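Local coordinates for protein RsfP (Uncultured bacterium, PDB 4GLJ) that probably catalyses the phosphate-dependent cleavage of methylthioadenosine to adenine and methylthioribose 1-phosphate, and also binds the dye rhodamine B, at residues A[126-131]-A[208-213]; A[135-140]-A[271-276]; A[141-146]-A[214-219]; A[148-153]-A[258-263]. All coordinates share one frame; numbering follows the deposited sequence.

Contact 1 of 4, residues A[126-131]-A[208-213]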
loop_
_atom_site.group_PDB
_atom_site.type_symbol
_atom_site.label_atom_id
_atom_site.label_comp_id
_atom_site.label_asym_id
_atom_site.label_seq_id
_atom_site.Cartn_x
_atom_site.Cartn_y
_atom_site.Cartn_z
ATOM N N SER A 126 8.669 -5.254 -6.130
ATOM C CA SER A 126 9.385 -5.781 -4.957
ATOM C C SER A 126 9.804 -7.273 -5.133
ATOM O O SER A 126 10.138 -7.961 -4.164
ATOM C CB SER A 126 8.518 -5.590 -3.692
ATOM O OG SER A 126 7.254 -6.220 -3.965
ATOM N N THR A 127 9.876 -7.708 -6.388
ATOM C CA THR A 127 10.314 -9.072 -6.727
ATOM C C THR A 127 10.852 -9.066 -8.138
ATOM O O THR A 127 10.520 -8.213 -8.985
ATOM C CB THR A 127 9.131 -10.080 -6.621
ATOM O OG1 THR A 127 9.576 -11.404 -6.936
ATOM C CG2 THR A 127 7.997 -9.732 -7.593
ATOM N N PHE A 128 11.689 -10.050 -8.408
ATOM C CA PHE A 128 12.172 -10.278 -9.731
ATOM C C PHE A 128 11.253 -11.257 -10.411
ATOM O O PHE A 128 11.398 -11.489 -11.599
ATOM C CB PHE A 128 13.524 -10.990 -9.693
ATOM C CG PHE A 128 14.644 -10.122 -9.248
ATOM C CD1 PHE A 128 15.173 -9.126 -10.100
ATOM C CD2 PHE A 128 15.275 -10.355 -8.027
ATOM C CE1 PHE A 128 16.252 -8.347 -9.704
ATOM C CE2 PHE A 128 16.365 -9.568 -7.657
ATOM C CZ PHE A 128 16.882 -8.589 -8.483
ATOM N N PHE A 129 10.310 -11.828 -9.641
ATOM C CA PHE A 129 9.462 -12.879 -10.179
ATOM C C PHE A 129 8.154 -12.404 -10.782
ATOM O O PHE A 129 7.829 -11.233 -10.701
ATOM C CB PHE A 129 9.308 -13.988 -9.099
ATOM C CG PHE A 129 10.647 -14.685 -8.871
ATOM C CD1 PHE A 129 11.552 -14.243 -7.878
ATOM C CD2 PHE A 129 11.074 -15.675 -9.757
ATOM C CE1 PHE A 129 12.811 -14.860 -7.740
ATOM C CE2 PHE A 129 12.308 -16.291 -9.627
ATOM C CZ PHE A 129 13.215 -15.836 -8.648
ATOM N N GLY A 130 7.389 -13.311 -11.384
ATOM C CA GLY A 130 6.224 -12.894 -12.144
ATOM C C GLY A 130 6.599 -13.042 -13.604
ATOM O O GLY A 130 7.761 -13.416 -13.941
ATOM N N ASP A 131 5.595 -12.831 -14.482
ATOM C CA ASP A 131 5.798 -12.882 -15.923
ATOM C C ASP A 131 6.597 -14.079 -16.389
ATOM O O ASP A 131 7.565 -13.904 -17.183
ATOM C CB ASP A 131 6.438 -11.564 -16.439
ATOM C CG ASP A 131 6.414 -11.461 -17.967
ATOM O OD1 ASP A 131 5.558 -12.104 -18.641
ATOM O OD2 ASP A 131 7.254 -10.710 -18.518
ATOM N N ARG A 208 17.478 -11.013 -1.048
ATOM C CA ARG A 208 17.172 -12.389 -0.644
ATOM C C ARG A 208 16.871 -13.265 -1.876
ATOM O O ARG A 208 17.364 -14.399 -1.989
ATOM C CB ARG A 208 15.990 -12.409 0.329
ATOM C CG ARG A 208 15.659 -13.767 0.936
ATOM C CD ARG A 208 16.799 -14.503 1.687
ATOM N NE ARG A 208 17.394 -13.619 2.707
ATOM C CZ ARG A 208 16.949 -13.546 3.966
ATOM N NH1 ARG A 208 15.931 -14.347 4.366
ATOM N NH2 ARG A 208 17.572 -12.781 4.867
ATOM N N GLU A 209 16.065 -12.739 -2.807
ATOM C CA GLU A 209 15.759 -13.494 -4.035
ATOM C C GLU A 209 16.996 -13.749 -4.868
ATOM O O GLU A 209 17.029 -14.727 -5.659
ATOM C CB GLU A 209 14.762 -12.739 -4.923
ATOM C CG GLU A 209 13.362 -12.708 -4.299
ATOM C CD GLU A 209 12.339 -12.067 -5.208
ATOM O OE1 GLU A 209 12.770 -11.382 -6.190
ATOM O OE2 GLU A 209 11.100 -12.232 -4.925
ATOM N N ALA A 210 17.960 -12.833 -4.760
ATOM C CA ALA A 210 19.213 -12.974 -5.479
ATOM C C ALA A 210 20.223 -13.820 -4.725
ATOM O O ALA A 210 21.396 -13.876 -5.116
ATOM C CB ALA A 210 19.818 -11.624 -5.773
ATOM N N SER A 211 19.778 -14.471 -3.649
ATOM C CA SER A 211 20.645 -15.314 -2.785
ATOM C C SER A 211 21.884 -14.551 -2.241
ATOM O O SER A 211 22.967 -15.119 -2.135
ATOM C CB SER A 211 21.064 -16.580 -3.570
ATOM O OG SER A 211 19.908 -17.353 -3.927
ATOM N N ILE A 212 21.723 -13.281 -1.879
ATOM C CA ILE A 212 22.822 -12.475 -1.336
ATOM C C ILE A 212 22.517 -12.113 0.109
ATOM O O ILE A 212 21.417 -11.644 0.402
ATOM C CB ILE A 212 23.000 -11.166 -2.119
ATOM C CG1 ILE A 212 23.282 -11.414 -3.593
ATOM C CG2 ILE A 212 24.082 -10.276 -1.478
ATOM C CD1 ILE A 212 23.222 -10.160 -4.508
ATOM N N ALA A 213 23.472 -12.306 1.004
ATOM C CA ALA A 213 23.288 -12.017 2.395
ATOM C C ALA A 213 23.286 -10.525 2.532
ATOM O O ALA A 213 24.086 -9.835 1.931
ATOM C CB ALA A 213 24.421 -12.667 3.238
#

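Contact 2 of 4, residues A[135-140]-A[271-276]. With RHB (N-[9-(2-carboxyphenyl)-6-(diethylamino)-3H-xanthen-3-ylidene]-N-ethylethanaminium), chain B.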
loop_
_atom_site.group_PDB
_atom_site.type_symbol
_atom_site.label_atom_id
_atom_site.label_comp_id
_atom_site.label_asym_id
_atom_site.label_seq_id
_atom_site.Cartn_x
_atom_site.Cartn_y
_atom_site.Cartn_z
ATOM N N ALA A 135 8.265 -17.752 -7.536
ATOM C CA ALA A 135 9.141 -18.128 -6.409
ATOM C C ALA A 135 8.634 -17.389 -5.194
ATOM O O ALA A 135 8.193 -16.205 -5.267
ATOM C CB ALA A 135 10.602 -17.704 -6.671
ATOM N N HIS A 136 8.748 -18.037 -4.041
ATOM C CA HIS A 136 8.287 -17.412 -2.782
ATOM C C HIS A 136 9.376 -17.516 -1.719
ATOM O O HIS A 136 9.372 -18.441 -0.949
ATOM C CB HIS A 136 7.030 -18.141 -2.326
ATOM C CG HIS A 136 5.840 -17.908 -3.217
ATOM N ND1 HIS A 136 5.117 -16.729 -3.196
ATOM C CD2 HIS A 136 5.282 -18.695 -4.213
ATOM C CE1 HIS A 136 4.149 -16.806 -4.124
ATOM N NE2 HIS A 136 4.219 -18.020 -4.718
ATOM N N VAL A 137 10.345 -16.621 -1.676
ATOM C CA VAL A 137 11.430 -16.749 -0.644
ATOM C C VAL A 137 10.867 -16.380 0.740
ATOM O O VAL A 137 9.921 -15.603 0.860
ATOM C CB VAL A 137 12.669 -15.903 -0.987
ATOM C CG1 VAL A 137 13.248 -16.366 -2.314
ATOM C CG2 VAL A 137 12.335 -14.403 -1.067
ATOM N N SER A 138 11.382 -16.967 1.784
ATOM C CA SER A 138 11.011 -16.558 3.139
ATOM C C SER A 138 11.788 -15.300 3.546
ATOM O O SER A 138 12.977 -15.217 3.357
ATOM C CB SER A 138 11.356 -17.690 4.083
ATOM O OG SER A 138 11.606 -17.179 5.368
ATOM N N MET A 139 11.109 -14.307 4.091
ATOM C CA MET A 139 11.770 -13.119 4.612
ATOM C C MET A 139 11.621 -13.119 6.128
ATOM O O MET A 139 11.771 -12.064 6.736
ATOM C CB MET A 139 11.083 -11.885 4.060
ATOM C CG MET A 139 11.328 -11.690 2.561
ATOM S SD MET A 139 13.060 -11.507 2.146
ATOM C CE MET A 139 13.637 -9.986 2.975
ATOM N N ALA A 140 11.404 -14.293 6.739
ATOM C CA ALA A 140 11.155 -14.395 8.205
ATOM C C ALA A 140 12.257 -13.638 8.967
ATOM O O ALA A 140 11.978 -12.823 9.911
ATOM C CB ALA A 140 11.088 -15.850 8.687
ATOM N N THR A 271 21.272 -19.957 -0.095
ATOM C CA THR A 271 20.481 -20.972 -0.712
ATOM C C THR A 271 18.993 -20.604 -0.717
ATOM O O THR A 271 18.162 -21.505 -0.862
ATOM C CB THR A 271 20.687 -22.312 0.040
ATOM O OG1 THR A 271 20.582 -22.078 1.449
ATOM C CG2 THR A 271 22.127 -22.921 -0.213
ATOM N N ALA A 272 18.649 -19.297 -0.578
ATOM C CA ALA A 272 17.238 -18.911 -0.425
ATOM C C ALA A 272 16.357 -19.259 -1.628
ATOM O O ALA A 272 15.201 -19.547 -1.447
ATOM C CB ALA A 272 17.094 -17.413 -0.130
ATOM N N LEU A 273 16.907 -19.233 -2.838
ATOM C CA LEU A 273 16.110 -19.505 -4.000
ATOM C C LEU A 273 15.770 -20.950 -4.231
ATOM O O LEU A 273 14.674 -21.251 -4.686
ATOM C CB LEU A 273 16.628 -18.758 -5.229
ATOM C CG LEU A 273 15.591 -18.653 -6.331
ATOM C CD1 LEU A 273 14.369 -17.885 -5.789
ATOM C CD2 LEU A 273 16.210 -17.913 -7.515
ATOM N N THR A 274 16.628 -21.864 -3.785
ATOM C CA THR A 274 16.491 -23.285 -4.119
ATOM C C THR A 274 15.256 -24.038 -3.617
ATOM O O THR A 274 14.700 -24.805 -4.379
ATOM C CB THR A 274 17.769 -24.078 -3.769
ATOM O OG1 THR A 274 17.807 -24.274 -2.360
ATOM C CG2 THR A 274 19.002 -23.283 -4.210
ATOM N N GLN A 275 14.782 -23.847 -2.386
ATOM C CA GLN A 275 13.438 -24.423 -2.081
ATOM C C GLN A 275 12.219 -23.448 -2.244
ATOM O O GLN A 275 11.067 -23.841 -2.034
ATOM C CB GLN A 275 13.413 -25.209 -0.743
ATOM C CG GLN A 275 14.015 -24.477 0.447
ATOM C CD GLN A 275 15.154 -23.513 0.072
ATOM O OE1 GLN A 275 14.913 -22.391 -0.381
ATOM N NE2 GLN A 275 16.397 -23.950 0.270
ATOM N N ALA A 276 12.490 -22.198 -2.636
ATOM C CA ALA A 276 11.457 -21.209 -2.879
ATOM C C ALA A 276 10.987 -21.148 -4.315
ATOM O O ALA A 276 9.880 -20.674 -4.570
ATOM C CB ALA A 276 11.980 -19.855 -2.467
HETATM O O2 RHB B . 6.777 -24.760 -4.595
HETATM C C26 RHB B . 7.628 -24.637 -3.694
HETATM C C19 RHB B . 7.339 -23.820 -2.476
HETATM C C14 RHB B . 6.104 -23.289 -2.107
HETATM C C15 RHB B . 6.029 -22.571 -0.922
HETATM C C16 RHB B . 7.125 -22.359 -0.108
HETATM C C17 RHB B . 8.341 -22.875 -0.480
HETATM C C18 RHB B . 8.428 -23.606 -1.655
HETATM C C9 RHB B . 4.796 -23.396 -2.828
HETATM C C8 RHB B . 3.773 -22.357 -2.501
HETATM C C13 RHB B . 4.023 -21.339 -1.592
HETATM C C12 RHB B . 3.068 -20.365 -1.287
HETATM C C11 RHB B . 1.845 -20.378 -1.920
HETATM N N1 RHB B . 0.836 -19.443 -1.597
HETATM C C35 RHB B . 0.920 -19.361 -0.126
HETATM C C36 RHB B . 1.070 -20.788 0.374
HETATM C C22 RHB B . 0.806 -18.099 -2.242
HETATM C C23 RHB B . -0.033 -18.148 -3.528
HETATM C C10 RHB B . 1.598 -21.420 -2.803
HETATM C C7 RHB B . 2.548 -22.388 -3.108
HETATM O O1 RHB B . 2.254 -23.376 -4.013
HETATM C C1 RHB B . 3.123 -24.374 -4.363
HETATM C C2 RHB B . 4.397 -24.449 -3.816
HETATM C C6 RHB B . 2.698 -25.311 -5.294
HETATM C C5 RHB B . 3.528 -26.338 -5.698
HETATM C C4 RHB B . 4.807 -26.428 -5.164
HETATM C C3 RHB B . 5.240 -25.488 -4.224
HETATM N N2 RHB B . 3.044 -27.274 -6.632
HETATM C C24 RHB B . 2.806 -26.669 -7.958
HETATM C C25 RHB B . 1.743 -27.479 -8.673
HETATM C C33 RHB B . 3.950 -28.438 -6.718
HETATM C C34 RHB B . 3.153 -29.642 -7.183
HETATM O O3 RHB B . 8.730 -25.214 -3.750
HETATM O O HOH W 1 13.887 -18.787 0.899
#

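Contact 3 of 4, residues A[141-146]-A[214-219]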
loop_
_atom_site.group_PDB
_atom_site.type_symbol
_atom_site.label_atom_id
_atom_site.label_comp_id
_atom_site.label_asym_id
_atom_site.label_seq_id
_atom_site.Cartn_x
_atom_site.Cartn_y
_atom_site.Cartn_z
ATOM N N ASP A 141 13.510 -13.922 8.588
ATOM C CA ASP A 141 14.638 -13.162 9.125
ATOM C C ASP A 141 15.206 -12.284 7.978
ATOM O O ASP A 141 15.984 -12.792 7.111
ATOM C CB ASP A 141 15.687 -14.115 9.785
ATOM C CG ASP A 141 15.075 -14.948 10.876
ATOM O OD1 ASP A 141 14.678 -14.384 11.905
ATOM O OD2 ASP A 141 14.897 -16.173 10.668
ATOM N N PRO A 142 14.764 -11.006 7.896
ATOM C CA PRO A 142 15.029 -10.410 6.616
ATOM C C PRO A 142 16.447 -9.797 6.462
ATOM O O PRO A 142 16.737 -9.320 5.367
ATOM C CB PRO A 142 13.987 -9.254 6.532
ATOM C CG PRO A 142 13.874 -8.863 7.994
ATOM C CD PRO A 142 13.790 -10.202 8.699
ATOM N N LEU A 143 17.206 -9.728 7.567
ATOM C CA LEU A 143 18.536 -9.106 7.657
ATOM C C LEU A 143 19.429 -10.181 8.255
ATOM O O LEU A 143 19.152 -10.673 9.341
ATOM C CB LEU A 143 18.450 -7.914 8.606
ATOM C CG LEU A 143 17.499 -6.816 8.062
ATOM C CD1 LEU A 143 16.967 -5.847 9.085
ATOM C CD2 LEU A 143 18.075 -6.154 6.794
ATOM N N CYS A 144 20.440 -10.595 7.516
ATOM C CA CYS A 144 21.245 -11.798 7.817
ATOM C C CYS A 144 21.898 -11.614 9.156
ATOM O O CYS A 144 22.688 -10.695 9.325
ATOM C CB CYS A 144 22.336 -12.040 6.727
ATOM S SG CYS A 144 23.631 -13.285 7.085
ATOM N N PRO A 145 21.584 -12.483 10.128
ATOM C CA PRO A 145 22.169 -12.284 11.484
ATOM C C PRO A 145 23.710 -12.452 11.526
ATOM O O PRO A 145 24.333 -11.879 12.397
ATOM C CB PRO A 145 21.536 -13.430 12.318
ATOM C CG PRO A 145 20.868 -14.348 11.356
ATOM C CD PRO A 145 20.642 -13.610 10.063
ATOM N N GLU A 146 24.294 -13.252 10.628
ATOM C CA GLU A 146 25.760 -13.415 10.584
ATOM C C GLU A 146 26.413 -12.073 10.188
ATOM O O GLU A 146 27.393 -11.698 10.792
ATOM C CB GLU A 146 26.185 -14.548 9.633
ATOM C CG GLU A 146 25.556 -15.892 9.954
ATOM C CD GLU A 146 26.177 -16.572 11.169
ATOM O OE1 GLU A 146 26.096 -17.833 11.265
ATOM O OE2 GLU A 146 26.789 -15.875 12.019
ATOM N N TYR A 214 22.349 -10.004 3.308
ATOM C CA TYR A 214 22.082 -8.582 3.276
ATOM C C TYR A 214 21.750 -8.183 4.685
ATOM O O TYR A 214 20.901 -8.807 5.354
ATOM C CB TYR A 214 20.892 -8.258 2.363
ATOM C CG TYR A 214 20.413 -6.787 2.339
ATOM C CD1 TYR A 214 19.571 -6.296 3.379
ATOM C CD2 TYR A 214 20.719 -5.969 1.277
ATOM C CE1 TYR A 214 19.125 -4.985 3.392
ATOM C CE2 TYR A 214 20.295 -4.635 1.246
ATOM C CZ TYR A 214 19.480 -4.156 2.306
ATOM O OH TYR A 214 18.986 -2.850 2.235
ATOM N N ALA A 215 22.443 -7.141 5.165
ATOM C CA ALA A 215 22.097 -6.543 6.467
ATOM C C ALA A 215 22.281 -5.027 6.428
ATOM O O ALA A 215 22.885 -4.473 5.495
ATOM C CB ALA A 215 22.844 -7.188 7.652
ATOM N N THR A 216 21.787 -4.343 7.459
ATOM C CA THR A 216 21.687 -2.861 7.377
ATOM C C THR A 216 22.478 -2.254 8.546
ATOM O O THR A 216 22.363 -2.713 9.666
ATOM C CB THR A 216 20.206 -2.427 7.470
ATOM O OG1 THR A 216 19.536 -2.879 6.250
ATOM C CG2 THR A 216 20.091 -0.879 7.519
ATOM N N LEU A 217 23.300 -1.279 8.221
ATOM C CA LEU A 217 23.857 -0.392 9.236
ATOM C C LEU A 217 23.053 0.963 9.161
ATOM O O LEU A 217 23.213 1.735 8.214
ATOM C CB LEU A 217 25.349 -0.148 8.928
ATOM C CG LEU A 217 26.091 0.879 9.809
ATOM C CD1 LEU A 217 26.124 0.345 11.231
ATOM C CD2 LEU A 217 27.513 1.121 9.307
ATOM N N ALA A 218 22.162 1.190 10.138
ATOM C CA ALA A 218 21.289 2.380 10.128
ATOM C C ALA A 218 21.945 3.496 10.942
ATOM O O ALA A 218 22.474 3.250 12.032
ATOM C CB ALA A 218 19.921 2.021 10.665
ATOM N N LEU A 219 21.887 4.695 10.406
ATOM C CA LEU A 219 22.473 5.865 11.015
ATOM C C LEU A 219 21.322 6.792 11.428
ATOM O O LEU A 219 20.591 7.291 10.600
ATOM C CB LEU A 219 23.330 6.598 9.971
ATOM C CG LEU A 219 24.261 5.714 9.116
ATOM C CD1 LEU A 219 25.095 6.600 8.190
ATOM C CD2 LEU A 219 25.153 4.894 10.039
#

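Contact 4 of 4, residues A[148-153]-A[258-263]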
loop_
_atom_site.group_PDB
_atom_site.type_symbol
_atom_site.label_atom_id
_atom_site.label_comp_id
_atom_site.label_asym_id
_atom_site.label_seq_id
_atom_site.Cartn_x
_atom_site.Cartn_y
_atom_site.Cartn_z
ATOM N N ALA A 148 24.764 -9.027 10.455
ATOM C CA ALA A 148 24.432 -8.135 11.572
ATOM C C ALA A 148 25.375 -8.341 12.747
ATOM O O ALA A 148 25.831 -7.359 13.333
ATOM C CB ALA A 148 22.971 -8.316 12.053
ATOM N N ASP A 149 25.684 -9.594 13.116
ATOM C CA ASP A 149 26.660 -9.769 14.190
ATOM C C ASP A 149 28.034 -9.159 13.850
ATOM O O ASP A 149 28.717 -8.646 14.764
ATOM C CB ASP A 149 26.806 -11.225 14.602
ATOM C CG ASP A 149 27.868 -11.396 15.675
ATOM O OD1 ASP A 149 27.664 -10.878 16.826
ATOM O OD2 ASP A 149 28.942 -11.982 15.329
ATOM N N ILE A 150 28.481 -9.334 12.592
ATOM C CA ILE A 150 29.738 -8.685 12.126
ATOM C C ILE A 150 29.633 -7.153 12.281
ATOM O O ILE A 150 30.587 -6.513 12.760
ATOM C CB ILE A 150 30.101 -9.086 10.684
ATOM C CG1 ILE A 150 30.790 -10.461 10.726
ATOM C CG2 ILE A 150 31.021 -8.059 10.024
ATOM C CD1 ILE A 150 31.020 -11.131 9.412
ATOM N N LEU A 151 28.471 -6.565 11.910
ATOM C CA LEU A 151 28.337 -5.143 12.051
ATOM C C LEU A 151 28.494 -4.625 13.472
ATOM O O LEU A 151 29.067 -3.548 13.652
ATOM C CB LEU A 151 27.050 -4.581 11.399
ATOM C CG LEU A 151 27.043 -4.778 9.873
ATOM C CD1 LEU A 151 25.596 -4.548 9.356
ATOM C CD2 LEU A 151 28.004 -3.799 9.198
ATOM N N ILE A 152 27.927 -5.337 14.446
ATOM C CA ILE A 152 28.037 -5.033 15.829
ATOM C C ILE A 152 29.508 -5.054 16.251
ATOM O O ILE A 152 29.944 -4.146 16.943
ATOM C CB ILE A 152 27.209 -6.052 16.701
ATOM C CG1 ILE A 152 25.694 -5.872 16.471
ATOM C CG2 ILE A 152 27.504 -5.847 18.150
ATOM C CD1 ILE A 152 24.860 -7.112 16.882
ATOM N N ARG A 153 30.253 -6.094 15.873
ATOM C CA ARG A 153 31.662 -6.183 16.335
ATOM C C ARG A 153 32.497 -5.135 15.548
ATOM O O ARG A 153 33.431 -4.567 16.102
ATOM C CB ARG A 153 32.196 -7.588 16.153
ATOM C CG ARG A 153 31.540 -8.557 17.117
ATOM C CD ARG A 153 32.123 -9.942 17.019
ATOM N NE ARG A 153 31.589 -10.639 15.859
ATOM C CZ ARG A 153 32.338 -11.090 14.858
ATOM N NH1 ARG A 153 33.657 -10.928 14.879
ATOM N NH2 ARG A 153 31.747 -11.727 13.856
ATOM N N ALA A 258 36.646 -6.015 6.682
ATOM C CA ALA A 258 37.726 -6.864 7.189
ATOM C C ALA A 258 37.168 -8.165 7.786
ATOM O O ALA A 258 37.649 -9.245 7.462
ATOM C CB ALA A 258 38.621 -6.112 8.178
ATOM N N LEU A 259 36.146 -8.064 8.617
ATOM C CA LEU A 259 35.592 -9.229 9.265
ATOM C C LEU A 259 34.900 -10.182 8.300
ATOM O O LEU A 259 34.977 -11.407 8.477
ATOM C CB LEU A 259 34.615 -8.791 10.353
ATOM C CG LEU A 259 35.344 -8.119 11.520
ATOM C CD1 LEU A 259 34.399 -7.369 12.458
ATOM C CD2 LEU A 259 36.194 -9.111 12.306
ATOM N N ILE A 260 34.179 -9.621 7.310
ATOM C CA ILE A 260 33.488 -10.463 6.380
ATOM C C ILE A 260 34.543 -11.216 5.567
ATOM O O ILE A 260 34.381 -12.411 5.304
ATOM C CB ILE A 260 32.604 -9.633 5.435
ATOM C CG1 ILE A 260 31.448 -8.951 6.247
ATOM C CG2 ILE A 260 32.132 -10.472 4.270
ATOM C CD1 ILE A 260 30.679 -7.970 5.361
ATOM N N ALA A 261 35.593 -10.506 5.148
ATOM C CA ALA A 261 36.608 -11.124 4.320
ATOM C C ALA A 261 37.282 -12.268 5.068
ATOM O O ALA A 261 37.578 -13.309 4.466
ATOM C CB ALA A 261 37.656 -10.110 3.842
ATOM N N SER A 262 37.520 -12.108 6.364
ATOM C CA SER A 262 38.317 -13.161 7.055
ATOM C C SER A 262 37.391 -14.290 7.527
ATOM O O SER A 262 37.807 -15.451 7.574
ATOM C CB SER A 262 39.158 -12.619 8.215
ATOM O OG SER A 262 38.343 -11.876 9.110
ATOM N N GLU A 263 36.135 -13.961 7.821
ATOM C CA GLU A 263 35.255 -14.921 8.486
ATOM C C GLU A 263 34.370 -15.642 7.493
ATOM O O GLU A 263 34.058 -16.806 7.695
ATOM C CB GLU A 263 34.467 -14.287 9.653
ATOM C CG GLU A 263 35.361 -13.834 10.836
ATOM C CD GLU A 263 34.598 -12.988 11.869
ATOM O OE1 GLU A 263 33.355 -12.885 11.772
ATOM O OE2 GLU A 263 35.212 -12.438 12.816
#

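Contact 1 of 4, residues A[126-131]-A[208-213]
Glu209, at the last turn of helix 200-209, reaches into the loop 126-131 and binds the ST turn that Thr127 forms there, a worked example of how one buried carboxylate can hold a stretch of chain that has no regular structure. Its backbone comes within 7.5 Å of that of Phe128, CA to CA, and the side chain bridges the gap by running extended beyond CG (chi2 -175°), which delivers both oxygens to the loop. Glu209 OE1 accepts from Phe128 N at 2.8 Å in a nearly straight bond of 166°, while Thr127 OG1 donates to Glu209 OE2 at 2.7 Å. Both oxygens use their syn lone pairs, so the carboxylate grips two consecutive residues in the manner of a fork. The contact lies beside the second subunit, whose Gln178 also donates to OE2. The two aromatic rings meet the acid differently: Phe128 is inclined to the carboxylate by 39°, and Phe129 stands steeply to it and presents the edge of its ring, Phe129 CD1 lying 3.5 Å from Glu209 CD. Ala210, where the helix gives out, adds a looser apolar contact from its CB to Phe128 CE2 at 4.4 Å. Beyond it Ser211, with positive phi, is the C-prime residue of a Schellman motif that turns the chain toward strand 213-221. Within the loop the Thr127 hydroxyl is used twice: OG1 donates to Glu209 and accepts from Phe129 N at 2.8 Å, the bond that makes the ST turn.

Contact 2 of 4, residues A[135-140]-A[271-276]
His136 and Ala276 are joined by the single direct hydrogen bond of this contact, from His136 N to Ala276 O at 2.9 Å. The bond is fairly straight at the hydrogen, yet the donor stands 40° above the carbonyl plane and does not lie on a lone pair. The same oxygen also receives a CA-H...O contact from Ala135 CA at 3.2 Å, so two neighbouring residues of one loop converge on it. A second, indirect polar link is made by a water that accepts from Ser138 N and donates to Ala272 O, the latter at 2.8 Å.

Apolar contacts accompany these links. Val137 turns CG1 anti to its carbonyl carbon (chi1 -61°), and this methyl meets Ala276 CB at 3.7 Å and Leu273 CD1 at 4.0 Å. Leu273 CD1 also touches Ala135 CB at 3.9 Å, so one leucine methyl serves two residues of the opposing loop.

In the fold this is loop-on-loop packing: the segment between strand 111-119 and helix 145-157 meets the loop between helix 237-263 and helix 286-291. Val137 packs in addition on Arg208 and Glu209 of helix 200-209.

The bound dye covers one face of the His136 ring. Rhodamine B places its C12 over that face, offset toward the rim, and its C13 is 3.9 Å from His136 CD2. The ring nitrogen ND1 is hydrogen-bonded to the backbone O of Pro177 of the second subunit.

Contact 3 of 4, residues A[141-146]-A[214-219]
Cys144 and Tyr214 meet through their backbones, the nitrogen of Cys144 donating to the carbonyl oxygen of Tyr214 at 2.8 Å with an angle of 168° at the hydrogen. That oxygen also takes a CA-H...O contact from Leu143 CA at 3.3 Å. The bond ties the N-cap residue of helix 145-157 to the beginning of strand 213-221, a central strand of the mixed sheet of this phosphorylase fold, flanked by strands 92-101 and 111-119.

The apolar contact is largely the work of Leu143. Its side chain lies alongside that of Tyr214, pointing the same way, and Leu143 CD2 comes up to the ring edge, near the ring plane, 3.7 Å from Tyr214 CD1. Leu143 CD2 also reaches Thr216 OG1 at 3.6 Å, crossing that side chain at a slant. At the next strand residue, Ala215 CB rests 3.9 Å from Cys144 O.

Polar ends of the strand side chains are taken up by helix 200-209: Tyr214 OH bonds Glu203, and Thr216 OG1 bonds Asn200. The two residues thus offer Leu143 a ring edge and an oxygen already hydrogen-bonded to Asn200, consistent with a buried methyl lying beside polar groups whose hydrogen bonds are made to helix 200-209.

Contact 4 of 4, residues A[148-153]-A[258-263]
The helical segments 148-153 and 258-263 cross with axes 10.0 Å apart at closest approach and their directions 128° from each other, a strongly oblique crossing in which Ile150 and Leu259 have the nearest CA atoms, at 6.5 Å. Ile150 carries the apolar part. Its branch methyl CG2 reaches Leu259 CB at 3.7 Å, the two side chains sliding past each other in opposite directions, while CD1 at the end of the longer arm meets Ile260 CG1 at 3.9 Å, crossing that side chain at about a right angle. These are two of the helices that pack round the sheet of the phosphorylase fold: Leu151 of one touches strands 92-101 and 111-119, and Ile260 of the other touches strand 92-101. Toward the solvent side of the contact, Arg153 and Glu263 form an end-on salt bridge. Arg153 NH1 donates to Glu263 OE2 at 3.0 Å and Arg153 NH2 to Glu263 OE1 at 2.9 Å, each oxygen using its syn lone pair, and the guanidinium and carboxylate planes are only 14° apart. The arginine chain is bent at chi3 (-78°), which turns its NE edge back to its own helix. There Asp149 OD2 accepts from both Arg153 NE, at 3.0 Å, and Arg153 NH2, from one face of the carboxylate plane, so a single guanidinium is held by two acids whose negative charges it probably offsets, and its rotation is fixed from both edges.

How the contacts relate
The four first segments, from 126 to 153, follow one another along the loop after strand 111-119 and into helix 145-157. The partner of contact 2, in the loop before helix 286-291, comes last in the chain, so its segments enclose those of contacts 3 and 4, while contact 1 crosses the others. Contacts 1 and 2, with centres about 9 Å apart, touch through Arg208 and Phe129. Arg208 also reaches Asp141 O, probably by a hydrogen bond, linking contacts 1 and 3, whose centres are about 17 Å apart. Contacts 3 and 4 share helix 145-157, their centres about 12 Å apart. Contacts 1 to 3 all touch the second subunit; contact 4, between two of the helices that pack on the sheet, does not.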